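Local coordinates for protein glutaredoxin 1 (Francisella tularensis subsp. tularensis, PDB 3MSZ) that probably reduces protein disulfides as a small thioredoxin-fold oxidoreductase and binds glutathione in a pocket beside its CxxC redox centre, at residues Pro15-Ala20 / Thr61-Phe66. Sequence-based numbering, arbitrary orientation. Where two conformers were deposited one is given.
Sequences PYCVWA and TVPQIF. With GSH (glutathione), chain D; CAC (cacodylate ion), chain C.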
# COMPACT_ATOMS: atom_id res chain seq x y z
N PRO A 15 -1.10 11.75 -5.05
CA PRO A 15 0.25 11.64 -5.61
C PRO A 15 1.13 10.64 -4.88
O PRO A 15 1.94 9.97 -5.54
CB PRO A 15 0.78 13.07 -5.50
CG PRO A 15 -0.46 13.93 -5.67
CD PRO A 15 -1.52 13.16 -4.87
N TYR A 16 0.96 10.50 -3.57
CA TYR A 16 1.78 9.51 -2.87
C TYR A 16 1.43 8.09 -3.31
O TYR A 16 2.30 7.21 -3.28
CB TYR A 16 1.69 9.65 -1.35
CG TYR A 16 2.54 10.79 -0.85
CD1 TYR A 16 1.97 11.95 -0.40
CD2 TYR A 16 3.94 10.69 -0.86
CE1 TYR A 16 2.75 13.00 0.09
CE2 TYR A 16 4.73 11.75 -0.41
CZ TYR A 16 4.12 12.90 0.07
OH TYR A 16 4.87 13.97 0.53
N CYS A 17 0.19 7.88 -3.72
CA CYS A 17 -0.19 6.61 -4.35
C CYS A 17 0.55 6.42 -5.67
O CYS A 17 0.94 5.31 -6.01
CB CYS A 17 -1.71 6.54 -4.59
SG CYS A 17 -2.67 6.19 -3.10
N VAL A 18 0.73 7.51 -6.42
CA VAL A 18 1.46 7.42 -7.71
C VAL A 18 2.97 7.19 -7.42
O VAL A 18 3.60 6.40 -8.10
CB VAL A 18 1.19 8.68 -8.62
CG1 VAL A 18 2.18 8.79 -9.83
CG2 VAL A 18 -0.23 8.63 -9.13
N TRP A 19 3.53 7.87 -6.39
CA TRP A 19 4.94 7.64 -6.07
C TRP A 19 5.19 6.19 -5.69
O TRP A 19 6.23 5.63 -6.01
CB TRP A 19 5.45 8.55 -4.94
CG TRP A 19 5.20 10.00 -5.17
CD1 TRP A 19 4.88 10.94 -4.22
CD2 TRP A 19 5.21 10.69 -6.43
NE1 TRP A 19 4.69 12.17 -4.82
CE2 TRP A 19 4.92 12.05 -6.17
CE3 TRP A 19 5.49 10.31 -7.75
CZ2 TRP A 19 4.86 13.02 -7.19
CZ3 TRP A 19 5.43 11.28 -8.76
CH2 TRP A 19 5.10 12.60 -8.47
N ALA A 20 4.25 5.58 -5.00
CA ALA A 20 4.42 4.20 -4.57
C ALA A 20 4.42 3.27 -5.76
O ALA A 20 5.27 2.36 -5.88
CB ALA A 20 3.29 3.80 -3.55
N THR A 61 -4.97 6.71 5.90
CA THR A 61 -4.59 7.35 4.65
C THR A 61 -4.29 6.27 3.61
O THR A 61 -4.17 5.08 3.93
CB THR A 61 -3.31 8.22 4.84
OG1 THR A 61 -2.18 7.37 5.10
CG2 THR A 61 -3.49 9.19 6.02
N VAL A 62 -4.18 6.69 2.35
CA VAL A 62 -3.62 5.83 1.31
C VAL A 62 -2.40 6.57 0.78
O VAL A 62 -2.31 7.77 0.95
CB VAL A 62 -4.61 5.55 0.17
CG1 VAL A 62 -5.65 4.53 0.63
CG2 VAL A 62 -5.28 6.87 -0.26
N PRO A 63 -1.46 5.85 0.16
CA PRO A 63 -1.54 4.41 -0.12
C PRO A 63 -1.28 3.53 1.13
O PRO A 63 -0.66 3.97 2.09
CB PRO A 63 -0.40 4.20 -1.13
CG PRO A 63 0.61 5.19 -0.67
CD PRO A 63 -0.15 6.41 -0.24
N GLN A 64 -1.78 2.29 1.07
CA GLN A 64 -1.40 1.23 2.00
C GLN A 64 -0.87 0.06 1.18
O GLN A 64 -1.55 -0.47 0.28
CB GLN A 64 -2.56 0.77 2.91
CG GLN A 64 -3.06 1.88 3.89
CD GLN A 64 -1.97 2.44 4.82
OE1 GLN A 64 -2.00 3.62 5.21
NE2 GLN A 64 -0.99 1.62 5.15
N ILE A 65 0.35 -0.35 1.51
CA ILE A 65 1.06 -1.36 0.75
C ILE A 65 1.26 -2.64 1.57
O ILE A 65 1.71 -2.60 2.72
CB ILE A 65 2.44 -0.80 0.35
CG1 ILE A 65 2.26 0.46 -0.51
CG2 ILE A 65 3.28 -1.89 -0.37
CD1 ILE A 65 3.47 1.36 -0.54
N PHE A 66 0.88 -3.78 0.98
CA PHE A 66 1.14 -5.08 1.59
C PHE A 66 2.06 -5.90 0.68
O PHE A 66 1.88 -5.93 -0.54
CB PHE A 66 -0.15 -5.84 1.86
CG PHE A 66 -1.11 -5.11 2.76
CD1 PHE A 66 -1.27 -5.48 4.08
CD2 PHE A 66 -1.86 -4.04 2.27
CE1 PHE A 66 -2.18 -4.80 4.92
CE2 PHE A 66 -2.77 -3.37 3.10
CZ PHE A 66 -2.92 -3.75 4.42
N1 GSH D . 3.74 11.06 8.99
CA1 GSH D . 3.27 10.51 7.73
C1 GSH D . 1.76 10.38 7.64
O11 GSH D . 1.12 9.76 8.53
O12 GSH D . 1.14 10.87 6.65
CB1 GSH D . 3.64 11.39 6.55
CG1 GSH D . 3.16 10.50 5.40
CD1 GSH D . 3.57 10.98 4.07
OE1 GSH D . 4.91 11.38 3.84
N2 GSH D . 2.56 10.94 3.22
CA2 GSH D . 1.68 9.81 3.31
C2 GSH D . 2.39 8.54 2.98
O2 GSH D . 1.69 7.47 2.34
CB2 GSH D . 0.54 9.99 2.32
SG2 GSH D . -0.92 10.69 3.13
N3 GSH D . 3.70 8.51 3.31
CA3 GSH D . 4.19 7.48 4.19
C3 GSH D . 3.35 7.30 5.46
O31 GSH D . 2.52 8.14 5.88
O32 GSH D . 3.45 6.27 6.15
AS CAC C . -5.97 10.85 1.88
O1 CAC C . -5.18 11.59 0.51
O2 CAC C . -4.95 9.55 2.35
C1 CAC C . -6.14 12.14 3.35
C2 CAC C . -7.73 10.15 1.38
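C17 and P63 meet where the thioredoxin fold of a glutaredoxin brings its CxxC helix, 15-26, against the cis-proline turn that leads into strand 64-67. The peptide bond between V62 and P63 is cis, and the proline ring is presented to the first turn of the helix. C17, second cysteine of the CxxC pair that can form the C14-C17 disulfide and is apparently reduced here, sets its sulfur over one face of that ring. In one of two modelled conformers SG is 3.6 Å from P63 CB and 3.5 Å from P63 N; a chi1 of -77°, with SG anti to the carbonyl carbon, sends it there, and V62 CB also touches it. On that same side, toward the rim, Y16 O lies 3.7 Å from P63 CG. One turn on, A20 points its methyl at the strand and meets I65 CD1 at 3.9 Å, both backed by helix 75-80.

The turn and Y16 together line the glutathione pocket, P63 CD lying 3.3 Å from GSH O2. Y16 CB packs on P63 CD while its ring takes the ligand over one face, GSH N2 standing 3.7 Å above its centre. On the other segment, V62 N donates to CAC O2 of a cacodylate, probably from the crystallisation liquor, over 3.0 Å at 159°.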